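3'-5'-exonuclease (Saccharomyces cerevisiae, PDB 3E2V) probably incises double-stranded DNA and degrades it from the 3' end as a metal-dependent nuclease of the TatD family. Local coordinates at residues A[55-60]-A[66-71]; A[183-188]-A[211-216]; A[297-302]-A[385-390]. All coordinates share one frame; numbering follows the deposited sequence.

Contact 1: residues A[55-60]-A[66-71]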
loop_
_atom_site.group_PDB
_atom_site.type_symbol
_atom_site.label_atom_id
_atom_site.label_comp_id
_atom_site.label_asym_id
_atom_site.label_seq_id
_atom_site.Cartn_x
_atom_site.Cartn_y
_atom_site.Cartn_z
ATOM N N ALA A 55 -11.603 0.788 -0.116
ATOM C CA ALA A 55 -10.264 0.279 0.171
ATOM C C ALA A 55 -9.458 0.247 -1.101
ATOM O O ALA A 55 -10.009 0.118 -2.196
ATOM C CB ALA A 55 -10.322 -1.106 0.803
ATOM N N LEU A 56 -8.144 0.385 -0.942
ATOM C CA LEU A 56 -7.216 0.291 -2.046
ATOM C C LEU A 56 -6.507 -1.058 -1.957
ATOM O O LEU A 56 -5.822 -1.341 -0.957
ATOM C CB LEU A 56 -6.206 1.447 -1.963
ATOM C CG LEU A 56 -5.191 1.558 -3.105
ATOM C CD1 LEU A 56 -5.891 1.963 -4.410
ATOM C CD2 LEU A 56 -4.145 2.613 -2.739
ATOM N N VAL A 57 -6.688 -1.884 -2.989
ATOM C CA VAL A 57 -6.088 -3.220 -3.050
ATOM C C VAL A 57 -4.697 -3.103 -3.657
ATOM O O VAL A 57 -4.538 -2.551 -4.726
ATOM C CB VAL A 57 -6.983 -4.176 -3.883
ATOM C CG1 VAL A 57 -6.357 -5.563 -4.050
ATOM C CG2 VAL A 57 -8.352 -4.303 -3.227
ATOM N N THR A 58 -3.693 -3.591 -2.931
ATOM C CA THR A 58 -2.309 -3.454 -3.373
ATOM C C THR A 58 -1.910 -4.471 -4.426
ATOM O O THR A 58 -2.257 -5.661 -4.343
ATOM C CB THR A 58 -1.337 -3.666 -2.229
ATOM O OG1 THR A 58 -1.669 -4.892 -1.580
ATOM C CG2 THR A 58 -1.413 -2.540 -1.241
ATOM N N GLY A 59 -1.172 -3.990 -5.428
ATOM C CA GLY A 59 -0.513 -4.843 -6.430
ATOM C C GLY A 59 0.993 -4.714 -6.235
ATOM O O GLY A 59 1.487 -3.592 -6.018
ATOM N N SER A 60 1.728 -5.826 -6.289
ATOM C CA SER A 60 3.179 -5.812 -5.991
ATOM C C SER A 60 4.091 -6.368 -7.091
ATOM O O SER A 60 5.315 -6.401 -6.942
ATOM C CB SER A 60 3.457 -6.538 -4.673
ATOM O OG SER A 60 3.129 -7.921 -4.792
ATOM N N GLN A 66 -2.170 -7.892 -11.997
ATOM C CA GLN A 66 -3.203 -8.541 -12.798
ATOM C C GLN A 66 -4.203 -9.311 -11.929
ATOM O O GLN A 66 -5.415 -9.220 -12.154
ATOM C CB GLN A 66 -2.562 -9.462 -13.837
ATOM C CG GLN A 66 -3.547 -10.035 -14.846
ATOM C CD GLN A 66 -4.184 -8.974 -15.725
ATOM O OE1 GLN A 66 -3.507 -8.046 -16.197
ATOM N NE2 GLN A 66 -5.500 -9.096 -15.952
ATOM N N SER A 67 -3.706 -10.039 -10.925
ATOM C CA SER A 67 -4.594 -10.686 -9.946
ATOM C C SER A 67 -5.515 -9.686 -9.243
ATOM O O SER A 67 -6.701 -9.965 -9.037
ATOM C CB SER A 67 -3.795 -11.479 -8.912
ATOM O OG SER A 67 -3.149 -12.566 -9.546
ATOM N N ALA A 68 -4.972 -8.521 -8.867
ATOM C CA ALA A 68 -5.784 -7.488 -8.209
ATOM C C ALA A 68 -6.856 -6.928 -9.145
ATOM O O ALA A 68 -8.020 -6.771 -8.743
ATOM C CB ALA A 68 -4.895 -6.357 -7.678
ATOM N N ILE A 69 -6.481 -6.640 -10.393
ATOM C CA ILE A 69 -7.451 -6.232 -11.413
ATOM C C ILE A 69 -8.613 -7.211 -11.487
ATOM O O ILE A 69 -9.764 -6.800 -11.470
ATOM C CB ILE A 69 -6.779 -6.113 -12.801
ATOM C CG1 ILE A 69 -5.826 -4.910 -12.838
ATOM C CG2 ILE A 69 -7.822 -5.959 -13.912
ATOM C CD1 ILE A 69 -4.778 -5.022 -13.937
ATOM N N GLU A 70 -8.284 -8.490 -11.560
ATOM C CA GLU A 70 -9.296 -9.522 -11.773
ATOM C C GLU A 70 -10.126 -9.743 -10.533
ATOM O O GLU A 70 -11.331 -9.976 -10.630
ATOM C CB GLU A 70 -8.627 -10.814 -12.195
ATOM C CG GLU A 70 -8.029 -10.711 -13.583
ATOM C CD GLU A 70 -7.023 -11.805 -13.863
ATOM O OE1 GLU A 70 -6.959 -12.797 -13.099
ATOM O OE2 GLU A 70 -6.277 -11.663 -14.861
ATOM N N LEU A 71 -9.494 -9.683 -9.363
ATOM C CA LEU A 71 -10.228 -9.879 -8.121
ATOM C C LEU A 71 -11.234 -8.750 -7.897
ATOM O O LEU A 71 -12.394 -8.997 -7.532
ATOM C CB LEU A 71 -9.261 -10.015 -6.933
ATOM C CG LEU A 71 -9.885 -10.233 -5.551
ATOM C CD1 LEU A 71 -10.767 -11.491 -5.533
ATOM C CD2 LEU A 71 -8.778 -10.343 -4.499
#
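The backbone bond from Leu71 N to Ser67 O, 2.8 Å, spans the helical turn that carries Ala68, and Ala68 meets Val57 across the contact. Val57 ends strand 52-57, and Ala68 sits on helix 62-75. Together with strand 82-87 these elements form a beta-alpha-beta unit of the TIM-barrel fold. The main touch is methyl to methyl, with Val57 CG1 4.0 Å from Ala68 CB. The valine reaches the helix with CG1, which lies anti to the backbone N (chi1 176°) and beside the carbonyl carbon. Its CG2 branch takes the place beside the N. The same Ala68 CB also lies 4.3 Å from Thr58 O, just beyond the end of the strand. Leu21 touches both Val57 and Leu71, so the apolar patch extends into a neighbouring loop. Thr58 turns its CB from the helix. It is modelled in two conformers, and in the one described here OG1 hydrogen-bonds to Asn20 OD1. That side chain is close to His253, which binds magnesium here, and to Glu161, a magnesium ligand in another structure of this protein. Within the helix, Gln66 NE2 donates to Glu70 OE2 at 2.9 Å, meeting the carboxylate oxygen on its anti side. The strand-helix touch is thus mainly apolar, while Thr58, by the metal site, bonds to Asn20, and Gly59 N to Thr86 OG1 of strand 82-87.

Contact 2: residues A[183-188]-A[211-216]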
loop_
_atom_site.group_PDB
_atom_site.type_symbol
_atom_site.label_atom_id
_atom_site.label_comp_id
_atom_site.label_asym_id
_atom_site.label_seq_id
_atom_site.Cartn_x
_atom_site.Cartn_y
_atom_site.Cartn_z
ATOM N N GLU A 183 12.955 3.497 -13.018
ATOM C CA GLU A 183 12.316 3.313 -14.325
ATOM C C GLU A 183 10.783 3.341 -14.216
ATOM O O GLU A 183 10.096 3.878 -15.093
ATOM C CB GLU A 183 12.786 2.025 -15.032
ATOM C CG GLU A 183 14.267 2.058 -15.421
ATOM C CD GLU A 183 14.625 3.255 -16.325
ATOM O OE1 GLU A 183 13.955 3.461 -17.373
ATOM O OE2 GLU A 183 15.582 3.993 -15.982
ATOM N N GLN A 184 10.249 2.778 -13.133
ATOM C CA GLN A 184 8.806 2.874 -12.904
ATOM C C GLN A 184 8.349 4.291 -12.604
ATOM O O GLN A 184 7.268 4.701 -13.025
ATOM C CB GLN A 184 8.369 1.890 -11.809
ATOM C CG GLN A 184 8.439 0.430 -12.292
ATOM C CD GLN A 184 7.985 -0.531 -11.217
ATOM O OE1 GLN A 184 6.806 -0.884 -11.159
ATOM N NE2 GLN A 184 8.903 -0.913 -10.319
ATOM N N LEU A 185 9.170 5.057 -11.885
ATOM C CA LEU A 185 8.848 6.463 -11.714
ATOM C C LEU A 185 8.796 7.168 -13.066
ATOM O O LEU A 185 7.926 7.995 -13.298
ATOM C CB LEU A 185 9.832 7.151 -10.767
ATOM C CG LEU A 185 9.719 6.732 -9.300
ATOM C CD1 LEU A 185 10.886 7.323 -8.542
ATOM C CD2 LEU A 185 8.370 7.158 -8.683
ATOM N N LYS A 186 9.720 6.827 -13.953
ATOM C CA LYS A 186 9.706 7.449 -15.279
ATOM C C LYS A 186 8.424 7.099 -16.034
ATOM O O LYS A 186 7.762 7.963 -16.605
ATOM C CB LYS A 186 10.919 7.018 -16.088
ATOM C CG LYS A 186 12.244 7.609 -15.625
ATOM C CD LYS A 186 13.381 7.002 -16.444
ATOM C CE LYS A 186 14.743 7.480 -15.962
ATOM N NZ LYS A 186 15.840 6.726 -16.679
ATOM N N ILE A 187 8.073 5.825 -16.023
ATOM C CA ILE A 187 6.845 5.374 -16.683
ATOM C C ILE A 187 5.632 6.123 -16.159
ATOM O O ILE A 187 4.759 6.512 -16.928
ATOM C CB ILE A 187 6.657 3.839 -16.531
ATOM C CG1 ILE A 187 7.543 3.108 -17.538
ATOM C CG2 ILE A 187 5.178 3.434 -16.667
ATOM C CD1 ILE A 187 7.607 1.622 -17.260
ATOM N N SER A 188 5.605 6.370 -14.853
ATOM C CA SER A 188 4.466 7.035 -14.215
ATOM C C SER A 188 4.322 8.501 -14.648
ATOM O O SER A 188 3.335 9.156 -14.314
ATOM C CB SER A 188 4.602 6.963 -12.692
ATOM O OG SER A 188 5.482 7.963 -12.192
ATOM N N VAL A 211 14.770 9.041 -0.722
ATOM C CA VAL A 211 14.655 10.496 -0.878
ATOM C C VAL A 211 15.524 10.999 -2.025
ATOM O O VAL A 211 15.096 11.865 -2.788
ATOM C CB VAL A 211 14.969 11.214 0.458
ATOM C CG1 VAL A 211 15.183 12.729 0.248
ATOM C CG2 VAL A 211 13.823 10.974 1.448
ATOM N N GLN A 212 16.736 10.453 -2.157
ATOM C CA GLN A 212 17.629 10.863 -3.231
ATOM C C GLN A 212 16.978 10.652 -4.609
ATOM O O GLN A 212 17.043 11.525 -5.477
ATOM C CB GLN A 212 18.950 10.101 -3.132
ATOM C CG GLN A 212 19.987 10.562 -4.145
ATOM C CD GLN A 212 21.287 9.790 -4.048
ATOM O OE1 GLN A 212 22.368 10.379 -4.094
ATOM N NE2 GLN A 212 21.194 8.468 -3.936
ATOM N N ILE A 213 16.353 9.493 -4.816
ATOM C CA ILE A 213 15.716 9.224 -6.103
ATOM C C ILE A 213 14.502 10.129 -6.299
ATOM O O ILE A 213 14.344 10.775 -7.352
ATOM C CB ILE A 213 15.329 7.745 -6.205
ATOM C CG1 ILE A 213 16.594 6.913 -6.402
ATOM C CG2 ILE A 213 14.391 7.507 -7.385
ATOM C CD1 ILE A 213 16.438 5.425 -6.126
ATOM N N LEU A 214 13.635 10.201 -5.294
ATOM C CA LEU A 214 12.441 11.021 -5.437
ATOM C C LEU A 214 12.729 12.506 -5.619
ATOM O O LEU A 214 11.994 13.195 -6.345
ATOM C CB LEU A 214 11.485 10.808 -4.254
ATOM C CG LEU A 214 10.826 9.428 -4.243
ATOM C CD1 LEU A 214 10.145 9.192 -2.902
ATOM C CD2 LEU A 214 9.808 9.311 -5.366
ATOM N N GLU A 215 13.774 12.998 -4.959
ATOM C CA GLU A 215 14.111 14.422 -5.064
ATOM C C GLU A 215 14.391 14.822 -6.505
ATOM O O GLU A 215 14.038 15.950 -6.913
ATOM C CB GLU A 215 15.294 14.775 -4.168
ATOM C CG GLU A 215 15.565 16.263 -4.065
ATOM C CD GLU A 215 16.562 16.755 -5.111
ATOM O OE1 GLU A 215 17.102 15.933 -5.887
ATOM O OE2 GLU A 215 16.813 17.984 -5.149
ATOM N N ARG A 216 15.020 13.924 -7.272
ATOM C CA ARG A 216 15.285 14.236 -8.682
ATOM C C ARG A 216 14.000 14.436 -9.484
ATOM O O ARG A 216 13.942 15.279 -10.380
ATOM C CB ARG A 216 16.174 13.179 -9.338
ATOM C CG ARG A 216 17.588 13.226 -8.803
ATOM C CD ARG A 216 18.567 12.522 -9.734
ATOM N NE ARG A 216 18.126 11.180 -10.096
ATOM C CZ ARG A 216 18.395 10.077 -9.395
ATOM N NH1 ARG A 216 19.135 10.125 -8.288
ATOM N NH2 ARG A 216 17.930 8.917 -9.807
#
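Leu185 of helix 174-187 packs against Ile213 and Leu214 of helix 207-219. Both helices belong to the outer layer of a TIM barrel. They follow the adjacent parallel strands 156-165 and 199-204. The closest pair of CA atoms across the segments is Leu185 and Leu214, 8.5 Å apart.

The apolar contacts all converge on one methyl. Leu185 CD1 lies 3.7 Å from Ile213 CG2 and 3.9 Å from Leu214 CD2. The leucine thus places a single branch against two consecutive residues of the other helix. Its side chain crosses that of Leu214 at about a right angle and meets that of Ile213 more slantwise. Ile213 offers CG2 because this methyl is anti to the backbone N, while CG1 lies beside the N (chi1 -73°). Leu214 starts off to one side and brings CD2 to the contact with its far end. On the barrel side, Leu185 also touches Ile162 of strand 156-165. Leu214 also touches Leu268 of helix 259-268.

Two sets of salt bridges involve residues of these helices. Lys186 NZ binds Glu183 OE2 at 2.8 Å, on the syn side of the carboxylate, and it has a second acidic partner in Asp223. Arg216 pairs with Glu182, which ties the two helices together directly.

Within 183-188 there is also a side-chain hydrogen bond to the backbone. Ser188 OG donates to Leu185 O at 2.7 Å, tilted 24° from the carbonyl plane, and the same OG is bonded to Arg248 NH1.

Contact 3: residues A[297-302]-A[385-390]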
loop_
_atom_site.group_PDB
_atom_site.type_symbol
_atom_site.label_atom_id
_atom_site.label_comp_id
_atom_site.label_asym_id
_atom_site.label_seq_id
_atom_site.Cartn_x
_atom_site.Cartn_y
_atom_site.Cartn_z
ATOM N N ARG A 297 -1.793 15.083 6.912
ATOM C CA ARG A 297 -0.901 14.343 6.026
ATOM C C ARG A 297 -0.799 12.871 6.399
ATOM O O ARG A 297 0.007 12.134 5.830
ATOM C CB ARG A 297 0.462 15.024 5.980
ATOM C CG ARG A 297 0.340 16.419 5.307
ATOM C CD ARG A 297 1.599 17.204 5.363
ATOM N NE ARG A 297 2.565 16.634 4.439
ATOM C CZ ARG A 297 3.812 17.056 4.299
ATOM N NH1 ARG A 297 4.287 18.074 5.030
ATOM N NH2 ARG A 297 4.592 16.446 3.431
ATOM N N LEU A 298 -1.659 12.450 7.322
ATOM C CA LEU A 298 -1.671 11.082 7.849
ATOM C C LEU A 298 -2.812 10.327 7.189
ATOM O O LEU A 298 -3.952 10.805 7.167
ATOM C CB LEU A 298 -1.895 11.147 9.372
ATOM C CG LEU A 298 -1.739 9.861 10.195
ATOM C CD1 LEU A 298 -1.265 10.282 11.586
ATOM C CD2 LEU A 298 -3.030 9.042 10.273
ATOM N N LEU A 299 -2.510 9.142 6.655
ATOM C CA LEU A 299 -3.542 8.269 6.092
ATOM C C LEU A 299 -3.582 6.968 6.864
ATOM O O LEU A 299 -2.560 6.523 7.379
ATOM C CB LEU A 299 -3.263 7.979 4.613
ATOM C CG LEU A 299 -3.043 9.229 3.758
ATOM C CD1 LEU A 299 -2.726 8.800 2.341
ATOM C CD2 LEU A 299 -4.255 10.182 3.782
ATOM N N LEU A 300 -4.771 6.377 6.976
ATOM C CA LEU A 300 -4.939 5.159 7.772
ATOM C C LEU A 300 -5.022 3.935 6.871
ATOM O O LEU A 300 -5.557 3.991 5.753
ATOM C CB LEU A 300 -6.228 5.259 8.596
ATOM C CG LEU A 300 -6.294 6.388 9.619
ATOM C CD1 LEU A 300 -7.703 6.485 10.230
ATOM C CD2 LEU A 300 -5.269 6.094 10.692
ATOM N N GLU A 301 -4.520 2.813 7.384
ATOM C CA GLU A 301 -4.505 1.551 6.647
ATOM C C GLU A 301 -4.374 0.430 7.635
ATOM O O GLU A 301 -3.932 0.646 8.777
ATOM C CB GLU A 301 -3.338 1.473 5.651
ATOM C CG GLU A 301 -2.114 2.272 6.073
ATOM C CD GLU A 301 -0.835 1.794 5.392
ATOM O OE1 GLU A 301 -0.533 0.588 5.478
ATOM O OE2 GLU A 301 -0.135 2.629 4.800
ATOM N N THR A 302 -4.772 -0.769 7.209
ATOM C CA THR A 302 -4.577 -1.952 8.057
ATOM C C THR A 302 -3.366 -2.787 7.657
ATOM O O THR A 302 -2.745 -3.446 8.503
ATOM C CB THR A 302 -5.796 -2.916 8.069
ATOM O OG1 THR A 302 -6.073 -3.384 6.736
ATOM C CG2 THR A 302 -7.021 -2.273 8.710
ATOM N N TRP A 385 -10.597 10.726 6.352
ATOM C CA TRP A 385 -11.516 10.334 5.281
ATOM C C TRP A 385 -11.443 11.304 4.088
ATOM O O TRP A 385 -11.318 10.891 2.923
ATOM C CB TRP A 385 -12.950 10.292 5.815
ATOM C CG TRP A 385 -13.969 10.162 4.744
ATOM C CD1 TRP A 385 -14.795 11.147 4.287
ATOM C CD2 TRP A 385 -14.266 8.994 3.963
ATOM N NE1 TRP A 385 -15.603 10.673 3.286
ATOM C CE2 TRP A 385 -15.303 9.354 3.055
ATOM C CE3 TRP A 385 -13.768 7.679 3.947
ATOM C CZ2 TRP A 385 -15.850 8.448 2.139
ATOM C CZ3 TRP A 385 -14.295 6.781 3.025
ATOM C CH2 TRP A 385 -15.339 7.172 2.133
ATOM N N LYS A 386 -11.543 12.593 4.389
ATOM C CA LYS A 386 -11.594 13.601 3.333
ATOM C C LYS A 386 -10.272 13.660 2.593
ATOM O O LYS A 386 -10.250 13.793 1.370
ATOM C CB LYS A 386 -11.950 14.971 3.909
ATOM C CG LYS A 386 -13.390 14.999 4.338
ATOM C CD LYS A 386 -13.831 16.352 4.730
ATOM C CE LYS A 386 -15.356 16.380 4.807
ATOM N NZ LYS A 386 -15.761 17.772 5.102
ATOM N N THR A 387 -9.175 13.565 3.332
ATOM C CA THR A 387 -7.858 13.592 2.703
ATOM C C THR A 387 -7.638 12.373 1.802
ATOM O O THR A 387 -7.136 12.507 0.677
ATOM C CB THR A 387 -6.764 13.729 3.760
ATOM O OG1 THR A 387 -7.000 14.948 4.487
ATOM C CG2 THR A 387 -5.403 13.834 3.108
ATOM N N THR A 388 -8.036 11.192 2.277
ATOM C CA THR A 388 -7.852 9.984 1.488
ATOM C C THR A 388 -8.698 10.010 0.217
ATOM O O THR A 388 -8.231 9.631 -0.861
ATOM C CB THR A 388 -8.167 8.726 2.320
ATOM O OG1 THR A 388 -7.402 8.770 3.533
ATOM C CG2 THR A 388 -7.754 7.467 1.572
ATOM N N CYS A 389 -9.950 10.446 0.348
ATOM C CA CYS A 389 -10.829 10.556 -0.824
ATOM C C CYS A 389 -10.244 11.490 -1.878
ATOM O O CYS A 389 -10.347 11.219 -3.069
ATOM C CB CYS A 389 -12.223 11.034 -0.447
ATOM S SG CYS A 389 -13.215 9.810 0.391
ATOM N N LYS A 390 -9.650 12.597 -1.449
ATOM C CA LYS A 390 -9.043 13.541 -2.398
ATOM C C LYS A 390 -7.903 12.881 -3.169
ATOM O O LYS A 390 -7.727 13.096 -4.371
ATOM C CB LYS A 390 -8.570 14.818 -1.691
ATOM C CG LYS A 390 -9.720 15.770 -1.286
ATOM C CD LYS A 390 -9.223 17.168 -0.882
ATOM C CE LYS A 390 -8.524 17.195 0.463
ATOM N NZ LYS A 390 -8.212 18.601 0.872
HETATM O O HOH W 1 -7.173 6.648 5.411
#
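The backbones of strand 298-300 and helix 377-392 come closest at Leu299 and Thr388, with CA atoms 6.5 Å apart. Leu299 bridges the gap with one methyl. Its CD2 lies 3.9 Å from Thr387 CG2 and 3.5 Å from Thr388 OG1, so it packs against two successive threonines. Leu299 and Thr387 cross at about a right angle. A chi1 of -59° turns the Thr387 hydroxyl back to bond with Thr383 O within the helix, and the CG2 methyl is left to face Leu299.

A water joins the two segments. It accepts from Leu300 N at 2.9 Å and donates to Thr388 OG1 at 2.8 Å. Thr388 OG1 also hydrogen-bonds to Thr384 O. The hydroxyl therefore serves both the helix backbone and the water, and the water gives Leu300 N a partner on the helix side of the strand.

Beyond the strand, Glu301 OE2 hydrogen-bonds to His253 ND1 and so supports a magnesium ligand from the second shell. Strand 298-300 is the eighth in the parallel sheet and pairs with strand 272-276, whose Phe273 touches both Leu299 and Thr387. Helix 362-373 packs on Leu298 and Leu300. Helix 377-392 also reaches the first strand through Thr388 and Tyr15, so it covers the place where the last and first strands of the TIM barrel come together.

How the contacts relate
The three contacts follow one another along the chain and sit at different points round one TIM barrel. Contact 1 involves the second strand of the parallel sheet and the helix after it. Contact 2 joins two outer helices, which follow the fourth and fifth strands. Contact 3 brings the C-terminal helix onto the eighth strand. Their centres lie 19 to 23 Å apart. Nearest atoms are about 7 Å apart for contacts 1 and 2 and for 1 and 3, and about 11 Å for 2 and 3. Contacts 1 and 3 reach the same sheet. Both lead toward the magnesium site, through Thr58 and Glu301. Contact 2 is peripheral and packs the outer helical layer, about 17 Å from the centre of the chain to its own centre.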